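Local coordinates for protein CCMAN5 (Cellulosimicrobium cellulans, PDB 2XSG) that acts as a calcium-binding family 92 alpha-mannosidase, probably cleaving mannosidic linkages so that mannose-6-phosphate is exposed on yeast-type glycans, at residues Y9-V17 and E106-S114; Q376-A387 and D425-R436. All blocks are in the same frame, centred on the assembly; numbering follows the deposited sequence.

Interaction 1: Y9-V17 and E106-S114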
loop_
_atom_site.group_PDB
_atom_site.type_symbol
_atom_site.label_atom_id
_atom_site.label_comp_id
_atom_site.label_asym_id
_atom_site.label_seq_id
_atom_site.Cartn_x
_atom_site.Cartn_y
_atom_site.Cartn_z
ATOM N N TYR A 9 16.161 -10.732 -10.162
ATOM C CA TYR A 9 15.015 -9.849 -10.343
ATOM C C TYR A 9 15.195 -8.534 -9.597
ATOM O O TYR A 9 14.726 -7.486 -10.061
ATOM C CB TYR A 9 13.737 -10.541 -9.887
ATOM C CG TYR A 9 13.384 -11.772 -10.694
ATOM C CD1 TYR A 9 12.852 -11.651 -11.974
ATOM C CD2 TYR A 9 13.595 -13.059 -10.178
ATOM C CE1 TYR A 9 12.520 -12.766 -12.727
ATOM C CE2 TYR A 9 13.270 -14.191 -10.934
ATOM C CZ TYR A 9 12.732 -14.023 -12.207
ATOM O OH TYR A 9 12.401 -15.105 -12.976
ATOM N N ALA A 10 15.903 -8.583 -8.474
ATOM C CA ALA A 10 16.189 -7.377 -7.690
ATOM C C ALA A 10 16.797 -6.244 -8.533
ATOM O O ALA A 10 16.480 -5.079 -8.318
ATOM C CB ALA A 10 17.066 -7.702 -6.491
ATOM N N SER A 11 17.632 -6.588 -9.509
ATOM C CA SER A 11 18.261 -5.588 -10.389
ATOM C C SER A 11 17.260 -4.856 -11.287
ATOM O O SER A 11 17.550 -3.753 -11.783
ATOM C CB SER A 11 19.344 -6.246 -11.259
ATOM O OG SER A 11 18.755 -7.219 -12.117
ATOM N N LEU A 12 16.084 -5.450 -11.480
ATOM C CA LEU A 12 15.038 -4.830 -12.308
ATOM C C LEU A 12 14.147 -3.823 -11.574
ATOM O O LEU A 12 13.525 -2.959 -12.207
ATOM C CB LEU A 12 14.177 -5.894 -12.993
ATOM C CG LEU A 12 14.876 -6.864 -13.935
ATOM C CD1 LEU A 12 13.832 -7.826 -14.516
ATOM C CD2 LEU A 12 15.655 -6.136 -15.083
ATOM N N VAL A 13 14.078 -3.948 -10.249
ATOM C CA VAL A 13 13.369 -3.002 -9.383
ATOM C C VAL A 13 14.051 -1.618 -9.383
ATOM O O VAL A 13 15.275 -1.504 -9.200
ATOM C CB VAL A 13 13.270 -3.571 -7.934
ATOM C CG1 VAL A 13 12.645 -2.590 -6.959
ATOM C CG2 VAL A 13 12.479 -4.875 -7.926
ATOM N N ASP A 14 13.255 -0.570 -9.590
ATOM C CA ASP A 14 13.729 0.795 -9.412
ATOM C C ASP A 14 13.054 1.411 -8.170
ATOM O O ASP A 14 11.924 1.920 -8.257
ATOM C CB ASP A 14 13.431 1.624 -10.676
ATOM C CG ASP A 14 14.047 3.025 -10.641
ATOM O OD1 ASP A 14 14.476 3.516 -9.562
ATOM O OD2 ASP A 14 14.065 3.662 -11.716
ATOM N N VAL A 15 13.757 1.392 -7.033
ATOM C CA VAL A 15 13.178 1.880 -5.775
ATOM C C VAL A 15 12.941 3.401 -5.757
ATOM O O VAL A 15 12.381 3.932 -4.804
ATOM C CB VAL A 15 13.991 1.458 -4.513
ATOM C CG1 VAL A 15 14.143 -0.063 -4.420
ATOM C CG2 VAL A 15 15.358 2.162 -4.465
ATOM N N PHE A 16 13.369 4.102 -6.804
ATOM C CA PHE A 16 13.163 5.547 -6.857
ATOM C C PHE A 16 11.874 5.936 -7.555
ATOM O O PHE A 16 11.440 7.081 -7.473
ATOM C CB PHE A 16 14.358 6.244 -7.491
ATOM C CG PHE A 16 15.587 6.190 -6.639
ATOM C CD1 PHE A 16 15.669 6.940 -5.468
ATOM C CD2 PHE A 16 16.653 5.391 -7.010
ATOM C CE1 PHE A 16 16.805 6.888 -4.665
ATOM C CE2 PHE A 16 17.797 5.327 -6.219
ATOM C CZ PHE A 16 17.877 6.080 -5.048
ATOM N N VAL A 17 11.246 4.970 -8.210
ATOM C CA VAL A 17 9.968 5.215 -8.851
ATOM C C VAL A 17 8.956 5.635 -7.798
ATOM O O VAL A 17 8.753 4.931 -6.806
ATOM C CB VAL A 17 9.484 3.991 -9.641
ATOM C CG1 VAL A 17 7.966 4.111 -9.972
ATOM C CG2 VAL A 17 10.337 3.850 -10.913
ATOM N N GLU A 106 24.651 8.046 -5.637
ATOM C CA GLU A 106 23.537 7.453 -4.908
ATOM C C GLU A 106 23.177 6.183 -5.656
ATOM O O GLU A 106 23.126 6.188 -6.890
ATOM C CB GLU A 106 22.333 8.407 -4.899
ATOM C CG GLU A 106 21.140 7.957 -4.068
ATOM C CD GLU A 106 19.895 8.805 -4.317
ATOM O OE1 GLU A 106 19.599 9.087 -5.500
ATOM O OE2 GLU A 106 19.199 9.180 -3.331
ATOM N N ASP A 107 22.907 5.119 -4.898
ATOM C CA ASP A 107 22.626 3.781 -5.430
ATOM C C ASP A 107 21.720 3.009 -4.445
ATOM O O ASP A 107 21.980 2.985 -3.251
ATOM C CB ASP A 107 23.961 3.042 -5.613
ATOM C CG ASP A 107 23.808 1.683 -6.261
ATOM O OD1 ASP A 107 22.940 1.519 -7.153
ATOM O OD2 ASP A 107 24.595 0.773 -5.892
ATOM N N ALA A 108 20.653 2.395 -4.951
ATOM C CA ALA A 108 19.753 1.648 -4.107
ATOM C C ALA A 108 19.027 0.569 -4.894
ATOM O O ALA A 108 18.962 0.605 -6.119
ATOM C CB ALA A 108 18.726 2.602 -3.381
ATOM N N GLY A 109 18.496 -0.396 -4.159
ATOM C CA GLY A 109 17.745 -1.510 -4.720
ATOM C C GLY A 109 17.289 -2.377 -3.562
ATOM O O GLY A 109 17.558 -2.034 -2.397
ATOM N N PRO A 110 16.605 -3.500 -3.863
ATOM C CA PRO A 110 15.964 -4.291 -2.811
ATOM C C PRO A 110 16.880 -4.689 -1.643
ATOM O O PRO A 110 17.778 -5.500 -1.809
ATOM C CB PRO A 110 15.430 -5.515 -3.582
ATOM C CG PRO A 110 15.057 -4.951 -4.897
ATOM C CD PRO A 110 16.202 -3.975 -5.203
ATOM N N GLY A 111 16.638 -4.081 -0.481
ATOM C CA GLY A 111 17.381 -4.379 0.740
ATOM C C GLY A 111 18.470 -3.392 1.122
ATOM O O GLY A 111 19.085 -3.526 2.189
ATOM N N PHE A 112 18.732 -2.410 0.263
ATOM C CA PHE A 112 19.875 -1.514 0.476
ATOM C C PHE A 112 19.661 -0.108 -0.036
ATOM O O PHE A 112 18.898 0.111 -0.958
ATOM C CB PHE A 112 21.186 -2.126 -0.076
ATOM C CG PHE A 112 21.397 -1.944 -1.566
ATOM C CD1 PHE A 112 20.760 -2.778 -2.480
ATOM C CD2 PHE A 112 22.271 -0.978 -2.042
ATOM C CE1 PHE A 112 20.960 -2.640 -3.852
ATOM C CE2 PHE A 112 22.484 -0.813 -3.416
ATOM C CZ PHE A 112 21.812 -1.649 -4.329
ATOM N N TYR A 113 20.360 0.847 0.573
ATOM C CA TYR A 113 20.470 2.189 0.010
ATOM C C TYR A 113 21.854 2.787 0.324
ATOM O O TYR A 113 22.373 2.615 1.429
ATOM C CB TYR A 113 19.340 3.079 0.537
ATOM C CG TYR A 113 19.488 4.536 0.171
ATOM C CD1 TYR A 113 20.318 5.379 0.923
ATOM C CD2 TYR A 113 18.795 5.077 -0.897
ATOM C CE1 TYR A 113 20.460 6.711 0.611
ATOM C CE2 TYR A 113 18.926 6.420 -1.224
ATOM C CZ TYR A 113 19.762 7.231 -0.462
ATOM O OH TYR A 113 19.923 8.555 -0.784
ATOM N N SER A 114 22.457 3.466 -0.651
ATOM C CA SER A 114 23.784 4.063 -0.448
ATOM C C SER A 114 23.850 5.455 -1.085
ATOM O O SER A 114 23.224 5.700 -2.134
ATOM C CB SER A 114 24.897 3.139 -0.982
ATOM O OG SER A 114 24.673 1.764 -0.633
HETATM O O HOH W 1 16.495 0.365 -7.665
#
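E106 OE2, whose carboxylate lies against the end of the F16 ring, accepts a 2.7 Å hydrogen bond from Y113 OH on its anti lone pair and also pairs with the hydroxyl of Y52. H103 holds OE1, which leaves the carboxylate little freedom to turn. F16 CZ reaches to 3.5 Å from E106 CD, with the ring and carboxylate planes 35° apart, while Y113 CE2 lies at the edge of the F16 ring. With an alanine here instead of E106, the Y113 and Y52 hydroxyls would probably lose their shared acceptor, and a gap would open beyond F16 CZ. The F16 backbone is itself set by an Asx turn, F16 N bonding to D14 OD1. Next along, V15 CG1 stands anti to the carbonyl carbon (chi1 -57°), which turns CG2 to A108 CB at 3.6 Å. P110, in the type II turn of the 106-114 hairpin, packs its CG against A10 CB and V13 CB, with W286 of helix 275-290 also touching the proline. One water takes the V15 N-H at 3.0 Å and bonds V13 O and A108 O (2.9 Å). Direct contacts are thus mainly apolar, F16 meeting a carboxylate already satisfied by its own partners, and the water links the backbones.

Interaction 2: Q376-A387 and D425-R436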
loop_
_atom_site.group_PDB
_atom_site.type_symbol
_atom_site.label_atom_id
_atom_site.label_comp_id
_atom_site.label_asym_id
_atom_site.label_seq_id
_atom_site.Cartn_x
_atom_site.Cartn_y
_atom_site.Cartn_z
ATOM N N GLN A 376 -5.478 -14.024 8.764
ATOM C CA GLN A 376 -5.467 -14.539 10.127
ATOM C C GLN A 376 -5.108 -13.425 11.104
ATOM O O GLN A 376 -5.687 -13.329 12.193
ATOM C CB GLN A 376 -4.496 -15.714 10.286
ATOM C CG GLN A 376 -4.453 -16.329 11.731
ATOM C CD GLN A 376 -5.768 -16.964 12.188
ATOM O OE1 GLN A 376 -5.935 -18.185 12.117
ATOM N NE2 GLN A 376 -6.694 -16.141 12.697
ATOM N N SER A 377 -4.157 -12.585 10.700
ATOM C CA SER A 377 -3.707 -11.472 11.542
ATOM C C SER A 377 -4.829 -10.464 11.722
ATOM O O SER A 377 -5.052 -9.950 12.834
ATOM C CB SER A 377 -2.479 -10.806 10.927
ATOM O OG SER A 377 -1.424 -11.750 10.793
ATOM N N LEU A 378 -5.535 -10.190 10.625
ATOM C CA LEU A 378 -6.656 -9.248 10.644
ATOM C C LEU A 378 -7.749 -9.754 11.593
ATOM O O LEU A 378 -8.334 -8.973 12.352
ATOM C CB LEU A 378 -7.219 -9.053 9.228
ATOM C CG LEU A 378 -8.358 -8.054 8.986
ATOM C CD1 LEU A 378 -8.049 -6.686 9.590
ATOM C CD2 LEU A 378 -8.594 -7.961 7.460
ATOM N N VAL A 379 -7.982 -11.069 11.549
ATOM C CA VAL A 379 -8.897 -11.744 12.486
ATOM C C VAL A 379 -8.464 -11.576 13.954
ATOM O O VAL A 379 -9.291 -11.225 14.789
ATOM C CB VAL A 379 -9.127 -13.227 12.106
ATOM C CG1 VAL A 379 -9.871 -13.959 13.202
ATOM C CG2 VAL A 379 -9.916 -13.318 10.791
ATOM N N TYR A 380 -7.182 -11.785 14.250
ATOM C CA TYR A 380 -6.665 -11.610 15.616
ATOM C C TYR A 380 -6.796 -10.188 16.115
ATOM O O TYR A 380 -7.064 -9.968 17.303
ATOM C CB TYR A 380 -5.195 -12.001 15.711
ATOM C CG TYR A 380 -4.945 -13.409 16.127
ATOM C CD1 TYR A 380 -5.690 -14.451 15.587
ATOM C CD2 TYR A 380 -3.950 -13.715 17.063
ATOM C CE1 TYR A 380 -5.465 -15.761 15.965
ATOM C CE2 TYR A 380 -3.712 -15.040 17.450
ATOM C CZ TYR A 380 -4.483 -16.046 16.890
ATOM O OH TYR A 380 -4.278 -17.349 17.217
ATOM N N LEU A 381 -6.604 -9.236 15.204
ATOM C CA LEU A 381 -6.675 -7.815 15.533
ATOM C C LEU A 381 -8.063 -7.417 16.025
ATOM O O LEU A 381 -8.186 -6.709 17.031
ATOM C CB LEU A 381 -6.235 -6.942 14.349
ATOM C CG LEU A 381 -6.254 -5.436 14.636
ATOM C CD1 LEU A 381 -5.208 -5.096 15.688
ATOM C CD2 LEU A 381 -6.040 -4.611 13.382
ATOM N N PHE A 382 -9.095 -7.871 15.316
ATOM C CA PHE A 382 -10.489 -7.630 15.729
ATOM C C PHE A 382 -10.895 -8.489 16.932
ATOM O O PHE A 382 -11.662 -8.050 17.779
ATOM C CB PHE A 382 -11.462 -7.794 14.547
ATOM C CG PHE A 382 -11.578 -6.544 13.700
ATOM C CD1 PHE A 382 -12.462 -5.535 14.048
ATOM C CD2 PHE A 382 -10.743 -6.349 12.597
ATOM C CE1 PHE A 382 -12.548 -4.349 13.290
ATOM C CE2 PHE A 382 -10.827 -5.182 11.841
ATOM C CZ PHE A 382 -11.728 -4.176 12.199
ATOM N N ALA A 383 -10.361 -9.702 17.007
ATOM C CA ALA A 383 -10.616 -10.584 18.134
ATOM C C ALA A 383 -10.066 -9.954 19.421
ATOM O O ALA A 383 -10.704 -10.047 20.494
ATOM C CB ALA A 383 -10.005 -11.936 17.885
ATOM N N ASP A 384 -8.911 -9.299 19.296
ATOM C CA ASP A 384 -8.279 -8.567 20.394
ATOM C C ASP A 384 -9.092 -7.354 20.857
ATOM O O ASP A 384 -9.268 -7.158 22.073
ATOM C CB ASP A 384 -6.842 -8.155 20.035
ATOM C CG ASP A 384 -5.875 -9.333 20.024
ATOM O OD1 ASP A 384 -6.254 -10.435 20.509
ATOM O OD2 ASP A 384 -4.740 -9.168 19.513
ATOM N N ALA A 385 -9.592 -6.554 19.917
ATOM C CA ALA A 385 -10.510 -5.461 20.265
ATOM C C ALA A 385 -11.693 -5.989 21.079
ATOM O O ALA A 385 -12.043 -5.430 22.125
ATOM C CB ALA A 385 -11.000 -4.725 19.012
ATOM N N GLU A 386 -12.292 -7.077 20.612
ATOM C CA GLU A 386 -13.411 -7.692 21.316
ATOM C C GLU A 386 -13.028 -8.165 22.733
ATOM O O GLU A 386 -13.776 -7.940 23.694
ATOM C CB GLU A 386 -13.998 -8.831 20.468
ATOM C CG GLU A 386 -15.012 -9.702 21.167
ATOM C CD GLU A 386 -16.348 -9.012 21.392
ATOM O OE1 GLU A 386 -16.540 -7.844 20.995
ATOM O OE2 GLU A 386 -17.226 -9.673 21.942
ATOM N N ALA A 387 -11.860 -8.800 22.840
ATOM C CA ALA A 387 -11.309 -9.311 24.102
ATOM C C ALA A 387 -11.139 -8.263 25.207
ATOM O O ALA A 387 -11.244 -8.600 26.388
ATOM C CB ALA A 387 -9.964 -10.028 23.848
ATOM N N ASP A 425 -8.500 -19.206 13.238
ATOM C CA ASP A 425 -8.649 -19.191 14.673
ATOM C C ASP A 425 -9.177 -17.835 15.144
ATOM O O ASP A 425 -8.727 -16.790 14.666
ATOM C CB ASP A 425 -7.313 -19.546 15.343
ATOM C CG ASP A 425 -7.418 -19.624 16.862
ATOM O OD1 ASP A 425 -8.362 -20.295 17.371
ATOM O OD2 ASP A 425 -6.555 -19.005 17.546
ATOM N N ARG A 426 -10.158 -17.882 16.060
ATOM C CA ARG A 426 -10.753 -16.704 16.715
ATOM C C ARG A 426 -11.661 -15.854 15.824
ATOM O O ARG A 426 -11.926 -14.690 16.128
ATOM C CB ARG A 426 -9.685 -15.822 17.380
ATOM C CG ARG A 426 -8.954 -16.515 18.523
ATOM C CD ARG A 426 -8.683 -15.516 19.627
ATOM N NE ARG A 426 -7.542 -14.684 19.319
ATOM C CZ ARG A 426 -7.314 -13.472 19.821
ATOM N NH1 ARG A 426 -8.168 -12.873 20.666
ATOM N NH2 ARG A 426 -6.214 -12.846 19.436
ATOM N N LEU A 427 -12.154 -16.432 14.736
ATOM C CA LEU A 427 -13.103 -15.720 13.867
ATOM C C LEU A 427 -14.396 -15.414 14.623
ATOM O O LEU A 427 -14.949 -14.325 14.486
ATOM C CB LEU A 427 -13.377 -16.498 12.581
ATOM C CG LEU A 427 -14.336 -15.914 11.538
ATOM C CD1 LEU A 427 -13.787 -14.621 10.938
ATOM C CD2 LEU A 427 -14.629 -16.961 10.441
ATOM N N ASP A 428 -14.859 -16.351 15.451
ATOM C CA ASP A 428 -16.060 -16.105 16.264
ATOM C C ASP A 428 -15.917 -14.851 17.149
ATOM O O ASP A 428 -16.876 -14.117 17.315
ATOM C CB ASP A 428 -16.481 -17.346 17.088
ATOM C CG ASP A 428 -15.391 -17.836 18.053
ATOM O OD1 ASP A 428 -14.250 -17.320 18.048
ATOM O OD2 ASP A 428 -15.677 -18.777 18.819
ATOM N N GLU A 429 -14.717 -14.618 17.683
ATOM C CA GLU A 429 -14.422 -13.411 18.479
ATOM C C GLU A 429 -14.304 -12.147 17.630
ATOM O O GLU A 429 -14.736 -11.069 18.054
ATOM C CB GLU A 429 -13.103 -13.548 19.234
ATOM C CG GLU A 429 -13.113 -14.397 20.453
ATOM C CD GLU A 429 -11.754 -14.403 21.104
ATOM O OE1 GLU A 429 -11.346 -13.348 21.662
ATOM O OE2 GLU A 429 -11.088 -15.463 21.034
ATOM N N ALA A 430 -13.671 -12.268 16.463
ATOM C CA ALA A 430 -13.532 -11.147 15.550
ATOM C C ALA A 430 -14.899 -10.603 15.112
ATOM O O ALA A 430 -15.096 -9.398 15.026
ATOM C CB ALA A 430 -12.689 -11.560 14.319
ATOM N N TYR A 431 -15.847 -11.507 14.864
ATOM C CA TYR A 431 -17.157 -11.140 14.284
ATOM C C TYR A 431 -17.915 -9.960 14.946
ATOM O O TYR A 431 -18.266 -9.014 14.258
ATOM C CB TYR A 431 -18.046 -12.384 14.113
ATOM C CG TYR A 431 -19.352 -12.112 13.416
ATOM C CD1 TYR A 431 -19.406 -11.977 12.038
ATOM C CD2 TYR A 431 -20.541 -11.996 14.142
ATOM C CE1 TYR A 431 -20.595 -11.715 11.385
ATOM C CE2 TYR A 431 -21.745 -11.739 13.502
ATOM C CZ TYR A 431 -21.757 -11.598 12.116
ATOM O OH TYR A 431 -22.933 -11.351 11.465
ATOM N N PRO A 432 -18.153 -9.993 16.272
ATOM C CA PRO A 432 -18.871 -8.848 16.849
ATOM C C PRO A 432 -18.119 -7.513 16.712
ATOM O O PRO A 432 -18.757 -6.465 16.566
ATOM C CB PRO A 432 -19.006 -9.223 18.327
ATOM C CG PRO A 432 -17.958 -10.268 18.544
ATOM C CD PRO A 432 -17.915 -11.038 17.279
ATOM N N ALA A 433 -16.789 -7.549 16.769
ATOM C CA ALA A 433 -15.996 -6.348 16.542
ATOM C C ALA A 433 -16.087 -5.881 15.088
ATOM O O ALA A 433 -16.068 -4.682 14.815
ATOM C CB ALA A 433 -14.537 -6.562 16.961
ATOM N N LEU A 434 -16.187 -6.830 14.165
ATOM C CA LEU A 434 -16.406 -6.499 12.765
ATOM C C LEU A 434 -17.811 -5.909 12.568
ATOM O O LEU A 434 -17.970 -4.959 11.796
ATOM C CB LEU A 434 -16.161 -7.708 11.860
ATOM C CG LEU A 434 -14.719 -8.181 11.652
ATOM C CD1 LEU A 434 -14.705 -9.560 11.031
ATOM C CD2 LEU A 434 -13.943 -7.212 10.800
ATOM N N GLN A 435 -18.810 -6.434 13.287
ATOM C CA GLN A 435 -20.150 -5.845 13.270
ATOM C C GLN A 435 -20.162 -4.375 13.722
ATOM O O GLN A 435 -20.793 -3.539 13.070
ATOM C CB GLN A 435 -21.149 -6.678 14.100
ATOM C CG GLN A 435 -22.621 -6.277 13.909
ATOM C CD GLN A 435 -23.269 -6.888 12.666
ATOM O OE1 GLN A 435 -23.834 -6.176 11.822
ATOM N NE2 GLN A 435 -23.203 -8.212 12.555
ATOM N N ARG A 436 -19.461 -4.055 14.813
ATOM C CA ARG A 436 -19.414 -2.668 15.305
ATOM C C ARG A 436 -18.679 -1.748 14.325
ATOM O O ARG A 436 -19.028 -0.574 14.188
ATOM C CB ARG A 436 -18.754 -2.568 16.686
ATOM C CG ARG A 436 -19.483 -3.299 17.810
ATOM C CD ARG A 436 -18.847 -2.957 19.176
ATOM N NE ARG A 436 -17.480 -3.475 19.292
ATOM C CZ ARG A 436 -17.185 -4.708 19.694
ATOM N NH1 ARG A 436 -18.160 -5.561 20.030
ATOM N NH2 ARG A 436 -15.917 -5.096 19.765
HETATM O O HOH W 2 -14.125 -3.666 20.980
#
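A383 and A430 meet where two helices of the catalytic domain, a member of the six-hairpin glycosidase clan, pack together; segments 376-387 and 427-436 cross at 75°, their axes 7.1 Å apart at closest approach. Small side chains allow this closeness: the CA atoms of A383 and A430 are 3.9 Å apart, and A430 CB rests against V379 O. To one side, L434 CD2 sits over the centre of the F382 ring, 3.6 Å from its centroid, in a CH-pi contact, while A433 CB lies at the ring edge. On the other, R426 NH2 lies above a face of Y380 in a cation-pi contact, the guanidinium and ring planes 78° apart. D384 OD1 holds that guanidinium in a salt bridge, with R426 NH2 at 2.6 Å and 159°; E429 OE1, a long, weak partner of R426 NH1, extends the network, and Y332 bonds D384 OD2. A383 CB covers a guanidinium face. Farther out, the Q376 amide pairs with the D425 backbone, OE1 taking D425 N and NE2 giving to D425 O at 2.9 Å. At the far end E386 is a knob among E429, P432, A433 and R436; its chain bends to bring CD against P432 CG, and OE1 accepts from R436 NH1 at 3.0 Å and R436 NH2 at 3.1 Å, both nearly along the C-O axis.

The two contacts do not touch: their centres are 38 Å apart, their nearest atoms about 23 Å, and they lie on opposite sides of the chain's centre. Interaction 1 belongs to the N-terminal beta domain, yet its loop also leans on helices 275-290 and 306-318, so it ties that domain to helices of the catalytic part of the chain. Interaction 2 is internal to the helical domain, joining helix 368-387 to helix 427-438. The calcium ion is bound by N588, E589 and D662, residues of neither contact. In family 92 enzymes the active site lies between the two domains; interaction 1 joins elements of both, whereas interaction 2 lies wholly within the catalytic one.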